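Local coordinates for aldo-keto Reductase, OXIDOREDUCTASE (Salmonella typhimurium, PDB 5T79), which probably works as an NADPH-dependent oxidoreductase of the aldo-keto reductase family, studied for converting 3-hydroxybutanal to 1,3-butanediol, at residues Arg273-Trp284 with Asp306-Phe316; Gly226-Leu234 with Gln254-Arg264. One frame throughout, in Å; residues are numbered along the deposited sequence.

Both interactions belong to the aldo-keto reductase barrel and touch the bound NADPH toward its adenosine end. Their centres are about 17 Å apart. Interaction 2 closes at Arg-264, inside helix 257-272, and interaction 1 opens at Arg-273, just after that helix. Helix 277-285 comes next; segment 306-316 follows later, from the end of helix 301-308, beyond strand 293-296. The two contacts meet through Leu-277 of interaction 1, which packs on Val-263 and on the backbone of Leu-229 and Thr-230 of interaction 2. Each lends part of the cofactor site: Asp-306 a weak bond to the adenine, Gly-226 a weak one to the pyrophosphate, Arg-232 firm ones at the 2'-phosphate. Other residues, such as Gln-303, complete it.

Interaction 1 (Arg273-Trp284 with Asp306-Phe316). With NDP (NADPH dihydro-nicotinamide-adenine-dinucleotide phosphate), chain E.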
loop_
_atom_site.group_PDB
_atom_site.type_symbol
_atom_site.label_atom_id
_atom_site.label_comp_id
_atom_site.label_asym_id
_atom_site.label_seq_id
_atom_site.Cartn_x
_atom_site.Cartn_y
_atom_site.Cartn_z
ATOM N N ARG A 273 13.588 3.272 22.890
ATOM C CA ARG A 273 14.250 3.587 21.629
ATOM C C ARG A 273 14.130 5.090 21.268
ATOM O O ARG A 273 14.771 5.542 20.327
ATOM C CB ARG A 273 13.665 2.721 20.506
ATOM C CG ARG A 273 14.003 1.228 20.634
ATOM C CD ARG A 273 13.270 0.380 19.592
ATOM N NE ARG A 273 13.394 0.915 18.229
ATOM C CZ ARG A 273 14.398 0.649 17.398
ATOM N NH1 ARG A 273 15.396 -0.145 17.781
ATOM N NH2 ARG A 273 14.421 1.184 16.186
ATOM N N GLY A 274 13.339 5.845 22.025
ATOM C CA GLY A 274 13.124 7.271 21.776
ATOM C C GLY A 274 12.202 7.550 20.608
ATOM O O GLY A 274 12.395 8.522 19.876
ATOM N N GLN A 275 11.182 6.703 20.403
ATOM C CA GLN A 275 10.253 6.940 19.297
ATOM C C GLN A 275 8.847 6.494 19.690
ATOM O O GLN A 275 8.662 5.846 20.735
ATOM C CB GLN A 275 10.739 6.249 17.999
ATOM C CG GLN A 275 10.715 4.713 18.026
ATOM C CD GLN A 275 11.385 4.030 16.853
ATOM O OE1 GLN A 275 11.705 2.842 16.923
ATOM N NE2 GLN A 275 11.579 4.730 15.731
ATOM N N LYS A 276 7.857 6.885 18.879
ATOM C CA LYS A 276 6.465 6.498 19.079
ATOM C C LYS A 276 6.300 5.041 18.691
ATOM O O LYS A 276 7.093 4.528 17.887
ATOM C CB LYS A 276 5.527 7.373 18.228
ATOM C CG LYS A 276 5.544 8.853 18.594
ATOM C CD LYS A 276 4.697 9.652 17.614
ATOM C CE LYS A 276 4.367 11.029 18.132
ATOM N NZ LYS A 276 3.140 11.570 17.484
ATOM N N LEU A 277 5.270 4.379 19.223
ATOM C CA LEU A 277 5.017 2.994 18.842
ATOM C C LEU A 277 4.808 2.896 17.329
ATOM O O LEU A 277 5.318 1.955 16.709
ATOM C CB LEU A 277 3.795 2.401 19.587
ATOM C CG LEU A 277 3.350 0.988 19.146
ATOM C CD1 LEU A 277 4.487 -0.032 19.278
ATOM C CD2 LEU A 277 2.143 0.524 19.937
ATOM N N SER A 278 4.050 3.855 16.739
ATOM C CA SER A 278 3.764 3.845 15.299
ATOM C C SER A 278 5.059 3.820 14.489
ATOM O O SER A 278 5.190 3.052 13.530
ATOM C CB SER A 278 2.925 5.066 14.920
ATOM O OG SER A 278 3.634 6.273 15.160
ATOM N N GLN A 279 6.048 4.622 14.920
ATOM C CA GLN A 279 7.341 4.726 14.237
ATOM C C GLN A 279 8.118 3.419 14.342
ATOM O O GLN A 279 8.653 2.957 13.343
ATOM C CB GLN A 279 8.132 5.891 14.807
ATOM C CG GLN A 279 7.453 7.222 14.493
ATOM C CD GLN A 279 8.141 8.378 15.171
ATOM O OE1 GLN A 279 8.467 8.337 16.371
ATOM N NE2 GLN A 279 8.354 9.442 14.418
ATOM N N MET A 280 8.131 2.795 15.524
ATOM C CA MET A 280 8.796 1.507 15.685
ATOM C C MET A 280 8.105 0.422 14.846
ATOM O O MET A 280 8.789 -0.409 14.265
ATOM C CB MET A 280 8.833 1.081 17.156
ATOM C CG MET A 280 9.740 -0.112 17.379
ATOM S SD MET A 280 9.742 -0.736 19.066
ATOM C CE MET A 280 8.194 -1.703 19.116
ATOM N N ALA A 281 6.761 0.426 14.794
ATOM C CA ALA A 281 6.002 -0.589 14.073
ATOM C C ALA A 281 6.290 -0.529 12.563
ATOM O O ALA A 281 6.459 -1.580 11.938
ATOM C CB ALA A 281 4.509 -0.440 14.358
ATOM N N LEU A 282 6.413 0.688 11.992
ATOM C CA LEU A 282 6.746 0.864 10.563
ATOM C C LEU A 282 8.179 0.428 10.283
ATOM O O LEU A 282 8.447 -0.272 9.304
ATOM C CB LEU A 282 6.563 2.339 10.121
ATOM C CG LEU A 282 5.180 2.946 10.280
ATOM C CD1 LEU A 282 5.174 4.382 9.778
ATOM C CD2 LEU A 282 4.106 2.119 9.518
ATOM N N ALA A 283 9.107 0.854 11.152
ATOM C CA ALA A 283 10.522 0.504 11.062
ATOM C C ALA A 283 10.699 -1.013 11.070
ATOM O O ALA A 283 11.502 -1.547 10.306
ATOM C CB ALA A 283 11.253 1.106 12.255
ATOM N N TRP A 284 9.928 -1.711 11.934
ATOM C CA TRP A 284 10.024 -3.159 12.090
ATOM C C TRP A 284 9.704 -3.877 10.777
ATOM O O TRP A 284 10.359 -4.860 10.471
ATOM C CB TRP A 284 9.112 -3.648 13.224
ATOM C CG TRP A 284 9.197 -5.127 13.493
ATOM C CD1 TRP A 284 10.036 -5.756 14.368
ATOM C CD2 TRP A 284 8.391 -6.152 12.903
ATOM N NE1 TRP A 284 9.798 -7.112 14.361
ATOM C CE2 TRP A 284 8.784 -7.381 13.480
ATOM C CE3 TRP A 284 7.344 -6.151 11.960
ATOM C CZ2 TRP A 284 8.177 -8.597 13.139
ATOM C CZ3 TRP A 284 6.761 -7.357 11.607
ATOM C CH2 TRP A 284 7.193 -8.563 12.170
ATOM N N ASP A 306 5.008 11.844 11.237
ATOM C CA ASP A 306 5.435 10.811 12.189
ATOM C C ASP A 306 6.068 9.637 11.444
ATOM O O ASP A 306 7.152 9.201 11.814
ATOM C CB ASP A 306 4.250 10.299 13.034
ATOM C CG ASP A 306 3.721 11.211 14.133
ATOM O OD1 ASP A 306 4.435 12.166 14.517
ATOM O OD2 ASP A 306 2.627 10.922 14.659
ATOM N N ALA A 307 5.386 9.133 10.399
ATOM C CA ALA A 307 5.853 8.006 9.590
ATOM C C ALA A 307 7.194 8.297 8.969
ATOM O O ALA A 307 8.079 7.451 9.045
ATOM C CB ALA A 307 4.836 7.689 8.492
ATOM N N VAL A 308 7.358 9.483 8.344
ATOM C CA VAL A 308 8.627 9.856 7.701
ATOM C C VAL A 308 9.742 9.930 8.783
ATOM O O VAL A 308 10.878 9.522 8.512
ATOM C CB VAL A 308 8.516 11.145 6.830
ATOM C CG1 VAL A 308 9.861 11.505 6.199
ATOM C CG2 VAL A 308 7.472 10.970 5.729
ATOM N N GLY A 309 9.379 10.335 10.003
ATOM C CA GLY A 309 10.290 10.400 11.157
ATOM C C GLY A 309 10.861 9.060 11.610
ATOM O O GLY A 309 11.855 9.018 12.337
ATOM N N MET A 310 10.247 7.946 11.170
ATOM C CA MET A 310 10.686 6.574 11.464
ATOM C C MET A 310 12.060 6.284 10.799
ATOM O O MET A 310 12.832 5.482 11.329
ATOM C CB MET A 310 9.588 5.606 10.973
ATOM C CG MET A 310 9.994 4.172 10.736
ATOM S SD MET A 310 10.930 3.749 9.242
ATOM C CE MET A 310 9.716 3.210 8.138
ATOM N N LEU A 311 12.335 6.890 9.630
ATOM C CA LEU A 311 13.565 6.648 8.871
ATOM C C LEU A 311 14.839 6.981 9.664
ATOM O O LEU A 311 15.869 6.371 9.408
ATOM C CB LEU A 311 13.559 7.415 7.553
ATOM C CG LEU A 311 12.437 7.053 6.560
ATOM C CD1 LEU A 311 12.483 7.964 5.340
ATOM C CD2 LEU A 311 12.503 5.572 6.145
ATOM N N ALA A 312 14.763 7.905 10.634
ATOM C CA ALA A 312 15.892 8.318 11.471
ATOM C C ALA A 312 16.245 7.288 12.558
ATOM O O ALA A 312 17.296 7.411 13.203
ATOM C CB ALA A 312 15.564 9.649 12.134
ATOM N N ASN A 313 15.366 6.297 12.799
ATOM C CA ASN A 313 15.574 5.351 13.889
ATOM C C ASN A 313 14.897 4.017 13.560
ATOM O O ASN A 313 13.909 3.665 14.194
ATOM C CB ASN A 313 14.980 6.000 15.166
ATOM C CG ASN A 313 15.215 5.309 16.477
ATOM O OD1 ASN A 313 15.902 4.292 16.577
ATOM N ND2 ASN A 313 14.643 5.873 17.523
ATOM N N ARG A 314 15.417 3.280 12.560
ATOM C CA ARG A 314 14.770 2.031 12.137
ATOM C C ARG A 314 15.683 0.786 12.194
ATOM O O ARG A 314 15.387 -0.233 11.561
ATOM C CB ARG A 314 14.150 2.190 10.740
ATOM C CG ARG A 314 15.108 2.459 9.588
ATOM C CD ARG A 314 14.300 2.474 8.308
ATOM N NE ARG A 314 15.175 2.567 7.144
ATOM C CZ ARG A 314 15.604 1.520 6.454
ATOM N NH1 ARG A 314 15.215 0.293 6.782
ATOM N NH2 ARG A 314 16.424 1.689 5.426
ATOM N N ARG A 315 16.737 0.838 13.016
ATOM C CA ARG A 315 17.619 -0.313 13.187
ATOM C C ARG A 315 17.200 -1.091 14.415
ATOM O O ARG A 315 16.851 -0.489 15.437
ATOM C CB ARG A 315 19.094 0.113 13.300
ATOM C CG ARG A 315 19.709 0.538 11.976
ATOM C CD ARG A 315 21.161 0.967 12.147
ATOM N NE ARG A 315 21.665 1.698 10.981
ATOM C CZ ARG A 315 22.281 1.137 9.944
ATOM N NH1 ARG A 315 22.477 -0.176 9.908
ATOM N NH2 ARG A 315 22.704 1.885 8.932
ATOM N N PHE A 316 17.247 -2.426 14.318
ATOM C CA PHE A 316 16.928 -3.340 15.416
ATOM C C PHE A 316 18.056 -4.330 15.628
ATOM O O PHE A 316 18.583 -4.870 14.649
ATOM C CB PHE A 316 15.634 -4.109 15.122
ATOM C CG PHE A 316 14.412 -3.233 15.063
ATOM C CD1 PHE A 316 14.047 -2.603 13.882
ATOM C CD2 PHE A 316 13.605 -3.061 16.181
ATOM C CE1 PHE A 316 12.918 -1.793 13.827
ATOM C CE2 PHE A 316 12.462 -2.258 16.117
ATOM C CZ PHE A 316 12.122 -1.642 14.938
HETATM P PA NDP E . -2.357 1.821 8.893
HETATM O O1A NDP E . -1.109 2.608 8.629
HETATM O O2A NDP E . -2.390 0.444 9.383
HETATM O O5B NDP E . -3.349 2.612 9.884
HETATM C C5B NDP E . -3.810 3.879 9.377
HETATM C C4B NDP E . -4.739 4.550 10.352
HETATM O O4B NDP E . -4.161 4.505 11.676
HETATM C C3B NDP E . -4.992 6.023 10.037
HETATM O O3B NDP E . -6.169 6.167 9.246
HETATM C C2B NDP E . -5.106 6.664 11.414
HETATM O O2B NDP E . -6.459 6.590 11.915
HETATM C C1B NDP E . -4.202 5.783 12.279
HETATM N N9A NDP E . -2.833 6.267 12.422
HETATM C C8A NDP E . -1.835 6.256 11.484
HETATM N N7A NDP E . -0.697 6.754 11.906
HETATM C C5A NDP E . -0.969 7.127 13.215
HETATM C C6A NDP E . -0.195 7.780 14.196
HETATM N N6A NDP E . 1.104 8.061 14.055
HETATM N N1A NDP E . -0.798 8.084 15.368
HETATM C C2A NDP E . -2.069 7.709 15.558
HETATM N N3A NDP E . -2.887 7.070 14.717
HETATM C C4A NDP E . -2.280 6.825 13.548
HETATM O O3 NDP E . -2.938 1.844 7.417
HETATM P PN NDP E . -4.277 1.124 6.918
HETATM O O1N NDP E . -5.198 2.288 6.913
HETATM O O2N NDP E . -4.631 -0.121 7.719
HETATM O O5D NDP E . -4.060 0.508 5.431
HETATM C C5D NDP E . -2.874 0.952 4.716
HETATM C C4D NDP E . -3.163 1.115 3.241
HETATM O O4D NDP E . -3.131 -0.180 2.613
HETATM C C3D NDP E . -4.512 1.703 2.868
HETATM O O3D NDP E . -4.487 3.119 2.964
HETATM C C2D NDP E . -4.752 1.129 1.465
HETATM O O2D NDP E . -4.262 1.874 0.350
HETATM C C1D NDP E . -4.072 -0.240 1.560
HETATM N N1N NDP E . -5.000 -1.339 1.892
HETATM C C2N NDP E . -5.085 -2.382 0.970
HETATM C C3N NDP E . -5.886 -3.446 1.150
HETATM C C7N NDP E . -5.708 -4.652 0.267
HETATM O O7N NDP E . -6.521 -5.571 0.445
HETATM N N7N NDP E . -4.766 -4.703 -0.677
HETATM C C4N NDP E . -6.908 -3.429 2.255
HETATM C C5N NDP E . -6.568 -2.434 3.313
HETATM C C6N NDP E . -5.706 -1.456 3.123
HETATM P P2B NDP E . -7.340 7.754 12.630
HETATM O O1X NDP E . -8.572 8.178 11.922
HETATM O O2X NDP E . -7.616 7.109 13.981
HETATM O O3X NDP E . -6.349 8.888 12.866
HETATM O O HOH W 1 13.262 8.574 17.036
HETATM O O HOH W 2 11.702 7.607 14.829
HETATM O O HOH W 3 13.998 -1.003 9.401
#
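The chain from Asp-306 to Phe-316 runs along helix 277-284, with CA atoms 4.7 Å apart at Gln-279 and Met-310 and close again at Ala-283 and Arg-314. Arg-273 and Phe-316 form one end. The guanidinium lies flat over a ring face, planes 6° apart, and Arg-273 CZ lies 4.1 Å from the Phe-316 ring centroid, a cation-pi stack. Acceptors near the guanidinium plane fix its rotation: NH1 and NH2 both hold Arg-315 O (NH1 at 2.8 Å), while NE and NH2 hold Gln-275 OE1. NH1 also pairs with Glu-320. The bend at chi3 (49°) turns the group onto the ring. Trp-284 directs its edge at a face of Phe-316, a T-shaped pair with centroids 5.7 Å apart. Asn-313 ND2 binds Arg-273 O at 2.8 Å from above the carbonyl plane. The backbone O of Asn-313 accepts from Gln-275 NE2, and the two side-chain amides stack. In the middle, Met-310 CG lies 3.6 Å from Ala-283 CB, and Leu-282 CD1 touches Ala-307 CB. Gln-279 bridges the N-terminal turn: OE1 accepts from Lys-276 N, and NE2 gives a nearly straight bond to Asp-306 O (2.9 Å, 165°). At the far end Lys-276 NZ makes a salt bridge to Asp-306 OD2 (2.9 Å). That oxygen also accepts a weak bond from N6A of NADPH, so this end forms part of the adenine site of the aldo-keto reductase barrel.

Interaction 2 (Gly226-Leu234 with Gln254-Arg264); sequences GGQLTDRYL and QITADKLEKVR. With NDP (NADPH dihydro-nicotinamide-adenine-dinucleotide phosphate), chain E.
Tyr-233 and Ile-255 make the apolar centre. Ile-255 CG2 sits over one face of the Tyr-233 ring, 4.2 Å from its centroid, a CH-pi contact. Arg-232 CD lies against the opposite face, toward the rim, so the ring is held between the two. Leu-260 CD1 closes on Tyr-233 CB at 3.9 Å. Beside this, Val-263 CG2 rests against Gln-228 O, and its CG1 meets CD2 of the poorly ordered Leu-234. Phe-199 and Leu-277 extend the packing round Val-263. This joins the loop after strand 217-220 of the barrel to the start of helix 257-272, whose N-cap is Thr-256, with OG1 accepting from Lys-259 N. The loop is tightly folded: Thr-230 OG1 donates to Gly-227 O and accepts from Arg-232 N, an ST turn, and a type I turn follows from Asp-231 to Leu-234. Gln-228 reaches across with its chain extended beyond CG (chi2 178°). Its NE2 donates to Gln-254 O at 3.0 Å, with the acceptor near the plane of its own amide. A water donates to Gln-254 O and has a weak link to Tyr-233 OH. On the cofactor side Arg-232 NH1 holds Gly-226 O in the carbonyl plane, on a lone pair. Arg-232 NH2 binds the phosphate oxygen O2X of NADPH and the ester oxygen O2B that joins the 2'-phosphate to the ribose, each at 2.8 Å. Gly-226 N adds a weak bond to O2A of the pyrophosphate.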
loop_
_atom_site.group_PDB
_atom_site.type_symbol
_atom_site.label_atom_id
_atom_site.label_comp_id
_atom_site.label_asym_id
_atom_site.label_seq_id
_atom_site.Cartn_x
_atom_site.Cartn_y
_atom_site.Cartn_z
ATOM N N GLY A 226 -4.235 -1.491 11.334
ATOM C CA GLY A 226 -5.396 -0.606 11.257
ATOM C C GLY A 226 -5.454 0.469 12.328
ATOM O O GLY A 226 -6.534 0.978 12.638
ATOM N N GLY A 227 -4.302 0.805 12.899
ATOM C CA GLY A 227 -4.214 1.807 13.951
ATOM C C GLY A 227 -4.023 1.244 15.349
ATOM O O GLY A 227 -3.845 2.021 16.288
ATOM N N GLN A 228 -4.049 -0.103 15.523
ATOM C CA GLN A 228 -3.813 -0.704 16.856
ATOM C C GLN A 228 -2.395 -0.417 17.356
ATOM O O GLN A 228 -2.185 -0.134 18.545
ATOM C CB GLN A 228 -4.020 -2.223 16.822
ATOM C CG GLN A 228 -5.496 -2.630 16.761
ATOM C CD GLN A 228 -5.693 -4.126 16.684
ATOM O OE1 GLN A 228 -4.744 -4.913 16.571
ATOM N NE2 GLN A 228 -6.947 -4.557 16.749
ATOM N N LEU A 229 -1.426 -0.444 16.433
ATOM C CA LEU A 229 -0.011 -0.243 16.759
ATOM C C LEU A 229 0.339 1.255 16.778
ATOM O O LEU A 229 1.246 1.711 16.077
ATOM C CB LEU A 229 0.870 -1.040 15.764
ATOM C CG LEU A 229 0.803 -2.576 15.911
ATOM C CD1 LEU A 229 1.266 -3.266 14.647
ATOM C CD2 LEU A 229 1.627 -3.059 17.110
ATOM N N THR A 230 -0.430 2.026 17.570
ATOM C CA THR A 230 -0.284 3.478 17.736
ATOM C C THR A 230 -0.608 3.857 19.182
ATOM O O THR A 230 -0.752 2.972 20.040
ATOM C CB THR A 230 -1.209 4.267 16.757
ATOM O OG1 THR A 230 -2.568 4.154 17.186
ATOM C CG2 THR A 230 -1.079 3.832 15.298
ATOM N N ASP A 231 -0.785 5.175 19.416
ATOM C CA ASP A 231 -1.185 5.816 20.673
ATOM C C ASP A 231 -2.673 5.691 20.934
ATOM O O ASP A 231 -3.088 5.822 22.084
ATOM C CB ASP A 231 -0.849 7.325 20.614
ATOM C CG ASP A 231 0.499 7.716 21.165
ATOM O OD1 ASP A 231 1.129 6.878 21.840
ATOM O OD2 ASP A 231 0.913 8.877 20.949
ATOM N N ARG A 232 -3.476 5.498 19.859
ATOM C CA ARG A 232 -4.945 5.476 19.854
ATOM C C ARG A 232 -5.584 4.828 21.098
ATOM O O ARG A 232 -6.400 5.484 21.747
ATOM C CB ARG A 232 -5.487 4.794 18.582
ATOM C CG ARG A 232 -6.976 5.066 18.334
ATOM C CD ARG A 232 -7.566 4.170 17.268
ATOM N NE ARG A 232 -7.271 4.646 15.916
ATOM C CZ ARG A 232 -7.249 3.871 14.835
ATOM N NH1 ARG A 232 -7.487 2.569 14.935
ATOM N NH2 ARG A 232 -6.977 4.392 13.646
ATOM N N TYR A 233 -5.214 3.575 21.434
ATOM C CA TYR A 233 -5.852 2.860 22.546
ATOM C C TYR A 233 -5.043 2.891 23.852
ATOM O O TYR A 233 -5.363 2.128 24.775
ATOM C CB TYR A 233 -6.162 1.410 22.140
ATOM C CG TYR A 233 -6.968 1.299 20.863
ATOM C CD1 TYR A 233 -8.288 1.748 20.803
ATOM C CD2 TYR A 233 -6.423 0.727 19.719
ATOM C CE1 TYR A 233 -9.035 1.647 19.631
ATOM C CE2 TYR A 233 -7.163 0.615 18.544
ATOM C CZ TYR A 233 -8.468 1.075 18.504
ATOM O OH TYR A 233 -9.191 0.981 17.344
ATOM N N LEU A 234 -4.050 3.805 23.963
ATOM C CA LEU A 234 -3.233 3.951 25.180
ATOM C C LEU A 234 -3.678 5.149 26.023
ATOM O O LEU A 234 -4.740 5.720 25.788
ATOM C CB LEU A 234 -1.740 4.093 24.840
ATOM C CG LEU A 234 -1.106 2.969 24.024
ATOM C CD1 LEU A 234 0.159 3.446 23.356
ATOM C CD2 LEU A 234 -0.833 1.746 24.877
ATOM N N GLN A 254 -12.302 -3.011 17.927
ATOM C CA GLN A 254 -11.231 -2.027 18.046
ATOM C C GLN A 254 -9.879 -2.652 18.431
ATOM O O GLN A 254 -8.909 -2.517 17.699
ATOM C CB GLN A 254 -11.632 -0.971 19.066
ATOM C CG GLN A 254 -12.820 -0.142 18.641
ATOM C CD GLN A 254 -13.297 0.779 19.737
ATOM O OE1 GLN A 254 -14.040 0.370 20.620
ATOM N NE2 GLN A 254 -12.880 2.033 19.678
ATOM N N ILE A 255 -9.877 -3.446 19.503
ATOM C CA ILE A 255 -8.696 -4.178 19.995
ATOM C C ILE A 255 -9.126 -5.199 21.071
ATOM O O ILE A 255 -9.978 -4.874 21.898
ATOM C CB ILE A 255 -7.600 -3.185 20.525
ATOM C CG1 ILE A 255 -6.230 -3.879 20.683
ATOM C CG2 ILE A 255 -8.009 -2.422 21.813
ATOM C CD1 ILE A 255 -5.039 -2.931 20.604
ATOM N N THR A 256 -8.536 -6.418 21.060
ATOM C CA THR A 256 -8.809 -7.440 22.089
ATOM C C THR A 256 -7.958 -7.132 23.335
ATOM O O THR A 256 -7.021 -6.328 23.252
ATOM C CB THR A 256 -8.527 -8.878 21.589
ATOM O OG1 THR A 256 -7.128 -9.031 21.344
ATOM C CG2 THR A 256 -9.355 -9.280 20.364
ATOM N N ALA A 257 -8.271 -7.775 24.475
ATOM C CA ALA A 257 -7.515 -7.585 25.723
ATOM C C ALA A 257 -6.052 -8.004 25.562
ATOM O O ALA A 257 -5.166 -7.258 25.998
ATOM C CB ALA A 257 -8.158 -8.362 26.867
ATOM N N ASP A 258 -5.805 -9.171 24.933
ATOM C CA ASP A 258 -4.463 -9.715 24.708
ATOM C C ASP A 258 -3.639 -8.819 23.780
ATOM O O ASP A 258 -2.450 -8.628 24.025
ATOM C CB ASP A 258 -4.540 -11.148 24.153
ATOM C CG ASP A 258 -4.847 -12.215 25.198
ATOM O OD1 ASP A 258 -4.982 -11.859 26.395
ATOM O OD2 ASP A 258 -4.945 -13.405 24.821
ATOM N N LYS A 259 -4.269 -8.249 22.746
ATOM C CA LYS A 259 -3.591 -7.347 21.805
ATOM C C LYS A 259 -3.305 -5.987 22.494
ATOM O O LYS A 259 -2.257 -5.389 22.251
ATOM C CB LYS A 259 -4.428 -7.167 20.529
ATOM C CG LYS A 259 -3.710 -7.597 19.258
ATOM C CD LYS A 259 -3.925 -9.053 18.903
ATOM C CE LYS A 259 -3.279 -9.387 17.581
ATOM N NZ LYS A 259 -3.632 -10.753 17.123
ATOM N N LEU A 260 -4.219 -5.523 23.380
ATOM C CA LEU A 260 -4.026 -4.260 24.092
ATOM C C LEU A 260 -2.806 -4.356 25.023
ATOM O O LEU A 260 -2.010 -3.415 25.066
ATOM C CB LEU A 260 -5.294 -3.850 24.859
ATOM C CG LEU A 260 -5.266 -2.495 25.611
ATOM C CD1 LEU A 260 -5.047 -1.302 24.655
ATOM C CD2 LEU A 260 -6.545 -2.307 26.421
ATOM N N GLU A 261 -2.622 -5.515 25.697
ATOM C CA GLU A 261 -1.459 -5.760 26.551
ATOM C C GLU A 261 -0.170 -5.792 25.711
ATOM O O GLU A 261 0.847 -5.284 26.168
ATOM C CB GLU A 261 -1.623 -7.063 27.341
ATOM C CG GLU A 261 -0.610 -7.264 28.466
ATOM C CD GLU A 261 -0.453 -6.136 29.473
ATOM O OE1 GLU A 261 -1.482 -5.634 29.985
ATOM O OE2 GLU A 261 0.708 -5.759 29.756
ATOM N N LYS A 262 -0.219 -6.352 24.475
ATOM C CA LYS A 262 0.958 -6.399 23.602
ATOM C C LYS A 262 1.318 -4.986 23.149
ATOM O O LYS A 262 2.492 -4.613 23.228
ATOM C CB LYS A 262 0.746 -7.348 22.415
ATOM C CG LYS A 262 0.750 -8.817 22.856
ATOM C CD LYS A 262 0.296 -9.758 21.761
ATOM C CE LYS A 262 0.306 -11.186 22.251
ATOM N NZ LYS A 262 -0.237 -12.123 21.230
ATOM N N VAL A 263 0.306 -4.172 22.784
ATOM C CA VAL A 263 0.492 -2.772 22.360
ATOM C C VAL A 263 1.172 -1.982 23.491
ATOM O O VAL A 263 2.123 -1.244 23.238
ATOM C CB VAL A 263 -0.856 -2.137 21.906
ATOM C CG1 VAL A 263 -0.803 -0.607 21.884
ATOM C CG2 VAL A 263 -1.272 -2.681 20.533
ATOM N N ARG A 264 0.699 -2.147 24.726
ATOM C CA ARG A 264 1.282 -1.454 25.880
ATOM C C ARG A 264 2.764 -1.790 26.044
ATOM O O ARG A 264 3.573 -0.884 26.254
ATOM C CB ARG A 264 0.511 -1.812 27.171
ATOM C CG ARG A 264 -0.876 -1.175 27.247
ATOM C CD ARG A 264 -1.592 -1.513 28.544
ATOM N NE ARG A 264 -2.759 -0.655 28.755
ATOM C CZ ARG A 264 -3.988 -1.098 29.001
ATOM N NH1 ARG A 264 -4.231 -2.403 29.066
ATOM N NH2 ARG A 264 -4.983 -0.241 29.183
HETATM P PA NDP E . -2.357 1.821 8.893
HETATM O O1A NDP E . -1.109 2.608 8.629
HETATM O O2A NDP E . -2.390 0.444 9.383
HETATM O O5B NDP E . -3.349 2.612 9.884
HETATM C C5B NDP E . -3.810 3.879 9.377
HETATM C C4B NDP E . -4.739 4.550 10.352
HETATM O O4B NDP E . -4.161 4.505 11.676
HETATM C C3B NDP E . -4.992 6.023 10.037
HETATM O O3B NDP E . -6.169 6.167 9.246
HETATM C C2B NDP E . -5.106 6.664 11.414
HETATM O O2B NDP E . -6.459 6.590 11.915
HETATM C C1B NDP E . -4.202 5.783 12.279
HETATM N N9A NDP E . -2.833 6.267 12.422
HETATM C C8A NDP E . -1.835 6.256 11.484
HETATM N N7A NDP E . -0.697 6.754 11.906
HETATM C C5A NDP E . -0.969 7.127 13.215
HETATM C C6A NDP E . -0.195 7.780 14.196
HETATM N N6A NDP E . 1.104 8.061 14.055
HETATM N N1A NDP E . -0.798 8.084 15.368
HETATM C C2A NDP E . -2.069 7.709 15.558
HETATM N N3A NDP E . -2.887 7.070 14.717
HETATM C C4A NDP E . -2.280 6.825 13.548
HETATM O O3 NDP E . -2.938 1.844 7.417
HETATM P PN NDP E . -4.277 1.124 6.918
HETATM O O1N NDP E . -5.198 2.288 6.913
HETATM O O2N NDP E . -4.631 -0.121 7.719
HETATM O O5D NDP E . -4.060 0.508 5.431
HETATM C C5D NDP E . -2.874 0.952 4.716
HETATM C C4D NDP E . -3.163 1.115 3.241
HETATM O O4D NDP E . -3.131 -0.180 2.613
HETATM C C3D NDP E . -4.512 1.703 2.868
HETATM O O3D NDP E . -4.487 3.119 2.964
HETATM C C2D NDP E . -4.752 1.129 1.465
HETATM O O2D NDP E . -4.262 1.874 0.350
HETATM C C1D NDP E . -4.072 -0.240 1.560
HETATM N N1N NDP E . -5.000 -1.339 1.892
HETATM C C2N NDP E . -5.085 -2.382 0.970
HETATM C C3N NDP E . -5.886 -3.446 1.150
HETATM C C7N NDP E . -5.708 -4.652 0.267
HETATM O O7N NDP E . -6.521 -5.571 0.445
HETATM N N7N NDP E . -4.766 -4.703 -0.677
HETATM C C4N NDP E . -6.908 -3.429 2.255
HETATM C C5N NDP E . -6.568 -2.434 3.313
HETATM C C6N NDP E . -5.706 -1.456 3.123
HETATM P P2B NDP E . -7.340 7.754 12.630
HETATM O O1X NDP E . -8.572 8.178 11.922
HETATM O O2X NDP E . -7.616 7.109 13.981
HETATM O O3X NDP E . -6.349 8.888 12.866
HETATM O O HOH W 4 -7.665 -7.169 18.269
HETATM O O HOH W 5 -8.652 -1.584 15.075
#